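Local coordinates for protein down syndrome cell adhesion molecule, isoform AK (Drosophila melanogaster, PDB 4WVR) that probably mediates isoform-specific homophilic cell adhesion through its extracellular immunoglobulin domains, of which this is the seventh, at residues G35-N46 against D77-N88. Numbering follows the deposited sequence.
Sequences GDVPITIKWTLN and DHRGVFKCIAEN
Trp43 lays its six-membered ring over Cys84, whose CB stands 3.8 Å from the ring centroid in a CH-pi contact while SG lies over the same face. With SG anti to the backbone N (chi1 177°), the sulfur also meets Ile41 CG2 and closes the disulfide to Cys30 in the opposing sheet; the pair illustrates how an immunoglobulin core is built on a cystine packed against a tryptophan. Further along this buried face, Leu45 sets CD1 squarely over the centre of the Phe82 ring, 3.6 Å from its centroid. The backbones form an antiparallel ladder, doubly hydrogen-bonded at Thr40-Glu87, Lys42-Ile85 and Thr44-Lys83. On the other face, Lys42 NZ makes a long salt bridge to Glu87 OE2 (3.7 Å), and water bridges Thr44 OG1 to Val81 O.

Side-chain amides extend the ladder at both ends. Val81 N donates to Asn46 OD1 (2.9 Å) from above the side-chain carbonyl plane, and Asn46 ND2 donates to a lone pair of Arg79 O (3.1 Å). Cutting Asn46 back to alanine would remove both contacts and is likely to leave Val81 N and Arg79 O without their mates, letting the turn at Arg79-Gly80 shift. Asn88 ND2 binds Asp36 O (3.2 Å) and Val6 O.

Strands 40-45 and 80-87 form the centre of their sheet, flanked by 48-50 and 92-99, with Trp43 and Phe82 packing against strands 57-63 and 66-71 of the facing sheet.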
loop_
_atom_site.group_PDB
_atom_site.type_symbol
_atom_site.label_atom_id
_atom_site.label_comp_id
_atom_site.label_asym_id
_atom_site.label_seq_id
_atom_site.Cartn_x
_atom_site.Cartn_y
_atom_site.Cartn_z
ATOM N N GLY A 35 0.748 2.705 -19.275
ATOM C CA GLY A 35 1.773 1.752 -19.667
ATOM C C GLY A 35 1.213 0.440 -20.183
ATOM O O GLY A 35 0.257 -0.095 -19.623
ATOM N N ASP A 36 1.809 -0.081 -21.251
ATOM C CA ASP A 36 1.382 -1.361 -21.809
ATOM C C ASP A 36 1.947 -2.531 -21.017
ATOM O O ASP A 36 3.111 -2.519 -20.621
ATOM C CB ASP A 36 1.800 -1.497 -23.277
ATOM C CG ASP A 36 1.025 -0.577 -24.196
ATOM O OD1 ASP A 36 -0.179 -0.828 -24.414
ATOM O OD2 ASP A 36 1.630 0.377 -24.730
ATOM N N VAL A 37 1.115 -3.541 -20.800
ATOM C CA VAL A 37 1.541 -4.771 -20.147
ATOM C C VAL A 37 2.191 -5.695 -21.177
ATOM O O VAL A 37 1.869 -5.617 -22.363
ATOM C CB VAL A 37 0.354 -5.478 -19.460
ATOM C CG1 VAL A 37 -0.084 -4.695 -18.231
ATOM C CG2 VAL A 37 -0.800 -5.651 -20.435
ATOM N N PRO A 38 3.117 -6.570 -20.740
ATOM C CA PRO A 38 3.584 -6.785 -19.362
ATOM C C PRO A 38 4.560 -5.719 -18.873
ATOM O O PRO A 38 5.296 -5.130 -19.665
ATOM C CB PRO A 38 4.278 -8.146 -19.444
ATOM C CG PRO A 38 4.807 -8.189 -20.832
ATOM C CD PRO A 38 3.775 -7.494 -21.682
ATOM N N ILE A 39 4.559 -5.485 -17.565
ATOM C CA ILE A 39 5.441 -4.500 -16.955
ATOM C C ILE A 39 6.234 -5.140 -15.828
ATOM O O ILE A 39 5.664 -5.797 -14.955
ATOM C CB ILE A 39 4.648 -3.296 -16.402
ATOM C CG1 ILE A 39 3.861 -2.614 -17.521
ATOM C CG2 ILE A 39 5.582 -2.300 -15.731
ATOM C CD1 ILE A 39 2.891 -1.564 -17.031
ATOM N N THR A 40 7.550 -4.961 -15.854
ATOM C CA THR A 40 8.400 -5.444 -14.777
ATOM C C THR A 40 8.527 -4.366 -13.709
ATOM O O THR A 40 8.829 -3.214 -14.015
ATOM C CB THR A 40 9.799 -5.844 -15.285
ATOM O OG1 THR A 40 9.684 -6.960 -16.173
ATOM C CG2 THR A 40 10.701 -6.234 -14.122
ATOM N N ILE A 41 8.281 -4.737 -12.459
ATOM C CA ILE A 41 8.347 -3.776 -11.367
ATOM C C ILE A 41 9.320 -4.248 -10.299
ATOM O O ILE A 41 9.122 -5.296 -9.685
ATOM C CB ILE A 41 6.963 -3.539 -10.735
ATOM C CG1 ILE A 41 5.945 -3.156 -11.811
ATOM C CG2 ILE A 41 7.050 -2.454 -9.687
ATOM C CD1 ILE A 41 4.540 -2.959 -11.285
ATOM N N LYS A 42 10.376 -3.472 -10.082
ATOM C CA LYS A 42 11.410 -3.859 -9.132
ATOM C C LYS A 42 11.769 -2.710 -8.202
ATOM O O LYS A 42 11.433 -1.555 -8.463
ATOM C CB LYS A 42 12.654 -4.344 -9.871
ATOM C CG LYS A 42 13.194 -3.346 -10.867
ATOM C CD LYS A 42 14.349 -3.939 -11.653
ATOM C CE LYS A 42 14.914 -2.933 -12.636
ATOM N NZ LYS A 42 16.044 -3.517 -13.407
ATOM N N TRP A 43 12.461 -3.038 -7.116
ATOM C CA TRP A 43 12.758 -2.066 -6.077
ATOM C C TRP A 43 14.251 -1.960 -5.787
ATOM O O TRP A 43 14.995 -2.933 -5.920
ATOM C CB TRP A 43 12.018 -2.428 -4.788
ATOM C CG TRP A 43 10.523 -2.355 -4.881
ATOM C CD1 TRP A 43 9.682 -3.315 -5.368
ATOM C CD2 TRP A 43 9.690 -1.272 -4.454
ATOM N NE1 TRP A 43 8.378 -2.893 -5.277
ATOM C CE2 TRP A 43 8.355 -1.642 -4.718
ATOM C CE3 TRP A 43 9.942 -0.021 -3.880
ATOM C CZ2 TRP A 43 7.277 -0.807 -4.426
ATOM C CZ3 TRP A 43 8.867 0.808 -3.587
ATOM C CH2 TRP A 43 7.553 0.411 -3.863
ATOM N N THR A 44 14.683 -0.769 -5.385
ATOM C CA THR A 44 16.027 -0.590 -4.850
ATOM C C THR A 44 15.977 0.189 -3.540
ATOM O O THR A 44 15.073 0.996 -3.315
ATOM C CB THR A 44 16.961 0.141 -5.846
ATOM O OG1 THR A 44 16.430 1.436 -6.152
ATOM C CG2 THR A 44 17.113 -0.658 -7.127
ATOM N N LEU A 45 16.937 -0.086 -2.666
ATOM C CA LEU A 45 17.131 0.695 -1.453
ATOM C C LEU A 45 18.538 1.266 -1.474
ATOM O O LEU A 45 19.509 0.520 -1.364
ATOM C CB LEU A 45 16.921 -0.159 -0.202
ATOM C CG LEU A 45 17.297 0.502 1.126
ATOM C CD1 LEU A 45 16.498 1.783 1.334
ATOM C CD2 LEU A 45 17.097 -0.458 2.291
ATOM N N ASN A 46 18.641 2.584 -1.622
ATOM C CA ASN A 46 19.929 3.244 -1.813
ATOM C C ASN A 46 20.692 2.616 -2.974
ATOM O O ASN A 46 21.849 2.217 -2.831
ATOM C CB ASN A 46 20.759 3.192 -0.530
ATOM C CG ASN A 46 20.053 3.846 0.639
ATOM O OD1 ASN A 46 19.517 4.945 0.518
ATOM N ND2 ASN A 46 20.035 3.164 1.774
ATOM N N ASP A 77 18.423 0.131 10.007
ATOM C CA ASP A 77 19.026 -0.399 8.788
ATOM C C ASP A 77 18.184 -0.120 7.539
ATOM O O ASP A 77 18.680 -0.196 6.414
ATOM C CB ASP A 77 19.248 -1.907 8.926
ATOM C CG ASP A 77 20.574 -2.247 9.576
ATOM O OD1 ASP A 77 21.228 -1.331 10.118
ATOM O OD2 ASP A 77 20.962 -3.435 9.544
ATOM N N HIS A 78 16.909 0.195 7.740
ATOM C CA HIS A 78 15.987 0.406 6.625
ATOM C C HIS A 78 16.011 1.849 6.137
ATOM O O HIS A 78 15.269 2.226 5.227
ATOM C CB HIS A 78 14.573 -0.001 7.037
ATOM C CG HIS A 78 14.419 -1.471 7.264
ATOM N ND1 HIS A 78 13.935 -1.997 8.443
ATOM C CD2 HIS A 78 14.692 -2.529 6.464
ATOM C CE1 HIS A 78 13.916 -3.315 8.358
ATOM N NE2 HIS A 78 14.371 -3.664 7.168
ATOM N N ARG A 79 16.881 2.646 6.749
ATOM C CA ARG A 79 17.089 4.037 6.362
ATOM C C ARG A 79 17.489 4.200 4.903
ATOM O O ARG A 79 18.343 3.466 4.398
ATOM C CB ARG A 79 18.172 4.661 7.235
ATOM C CG ARG A 79 17.661 5.534 8.347
ATOM C CD ARG A 79 18.836 6.082 9.123
ATOM N NE ARG A 79 18.527 6.268 10.534
ATOM C CZ ARG A 79 19.368 5.977 11.520
ATOM N NH1 ARG A 79 20.565 5.476 11.244
ATOM N NH2 ARG A 79 19.010 6.185 12.778
ATOM N N GLY A 80 16.887 5.173 4.228
ATOM C CA GLY A 80 17.340 5.532 2.901
ATOM C C GLY A 80 16.267 5.693 1.846
ATOM O O GLY A 80 15.072 5.766 2.143
ATOM N N VAL A 81 16.713 5.742 0.597
ATOM C CA VAL A 81 15.833 6.014 -0.529
ATOM C C VAL A 81 15.284 4.731 -1.139
ATOM O O VAL A 81 16.036 3.904 -1.653
ATOM C CB VAL A 81 16.565 6.815 -1.623
ATOM C CG1 VAL A 81 15.599 7.204 -2.736
ATOM C CG2 VAL A 81 17.223 8.049 -1.023
ATOM N N PHE A 82 13.967 4.567 -1.075
ATOM C CA PHE A 82 13.310 3.450 -1.739
ATOM C C PHE A 82 12.864 3.876 -3.127
ATOM O O PHE A 82 12.156 4.868 -3.286
ATOM C CB PHE A 82 12.114 2.951 -0.926
ATOM C CG PHE A 82 12.500 2.220 0.327
ATOM C CD1 PHE A 82 12.787 2.913 1.488
ATOM C CD2 PHE A 82 12.572 0.837 0.342
ATOM C CE1 PHE A 82 13.144 2.241 2.642
ATOM C CE2 PHE A 82 12.928 0.161 1.490
ATOM C CZ PHE A 82 13.214 0.863 2.642
ATOM N N LYS A 83 13.286 3.125 -4.133
ATOM C CA LYS A 83 12.902 3.438 -5.495
ATOM C C LYS A 83 12.124 2.292 -6.111
ATOM O O LYS A 83 12.522 1.135 -6.012
ATOM C CB LYS A 83 14.134 3.754 -6.346
ATOM C CG LYS A 83 13.808 4.116 -7.788
ATOM C CD LYS A 83 15.077 4.297 -8.605
ATOM C CE LYS A 83 15.979 5.358 -7.992
ATOM N NZ LYS A 83 17.254 5.503 -8.750
ATOM N N CYS A 84 10.998 2.622 -6.730
ATOM C CA CYS A 84 10.263 1.657 -7.529
ATOM C C CYS A 84 10.545 1.912 -8.997
ATOM O O CYS A 84 10.397 3.037 -9.468
ATOM C CB CYS A 84 8.765 1.748 -7.268
ATOM S SG CYS A 84 7.821 0.628 -8.320
ATOM N N ILE A 85 10.953 0.870 -9.713
ATOM C CA ILE A 85 11.228 0.981 -11.139
ATOM C C ILE A 85 10.253 0.134 -11.948
ATOM O O ILE A 85 10.128 -1.068 -11.723
ATOM C CB ILE A 85 12.669 0.550 -11.471
ATOM C CG1 ILE A 85 13.666 1.308 -10.594
ATOM C CG2 ILE A 85 12.960 0.769 -12.952
ATOM C CD1 ILE A 85 15.079 0.789 -10.695
ATOM N N ALA A 86 9.565 0.773 -12.888
ATOM C CA ALA A 86 8.616 0.087 -13.758
ATOM C C ALA A 86 9.095 0.106 -15.205
ATOM O O ALA A 86 9.326 1.172 -15.775
ATOM C CB ALA A 86 7.246 0.726 -13.652
ATOM N N GLU A 87 9.233 -1.078 -15.795
ATOM C CA GLU A 87 9.735 -1.203 -17.159
ATOM C C GLU A 87 8.855 -2.071 -18.045
ATOM O O GLU A 87 8.359 -3.113 -17.623
ATOM C CB GLU A 87 11.148 -1.786 -17.158
ATOM C CG GLU A 87 12.186 -0.946 -16.451
ATOM C CD GLU A 87 13.420 -1.748 -16.078
ATOM O OE1 GLU A 87 13.381 -2.991 -16.182
ATOM O OE2 GLU A 87 14.430 -1.130 -15.691
ATOM N N ASN A 88 8.670 -1.624 -19.282
ATOM C CA ASN A 88 8.126 -2.476 -20.328
ATOM C C ASN A 88 9.011 -2.388 -21.570
ATOM O O ASN A 88 10.122 -1.855 -21.510
ATOM C CB ASN A 88 6.677 -2.096 -20.655
ATOM C CG ASN A 88 6.521 -0.637 -21.052
ATOM O OD1 ASN A 88 7.497 0.055 -21.340
ATOM N ND2 ASN A 88 5.281 -0.166 -21.069
HETATM O O HOH W 1 17.229 3.308 -4.061
HETATM O O HOH W 2 18.477 2.594 -7.863
#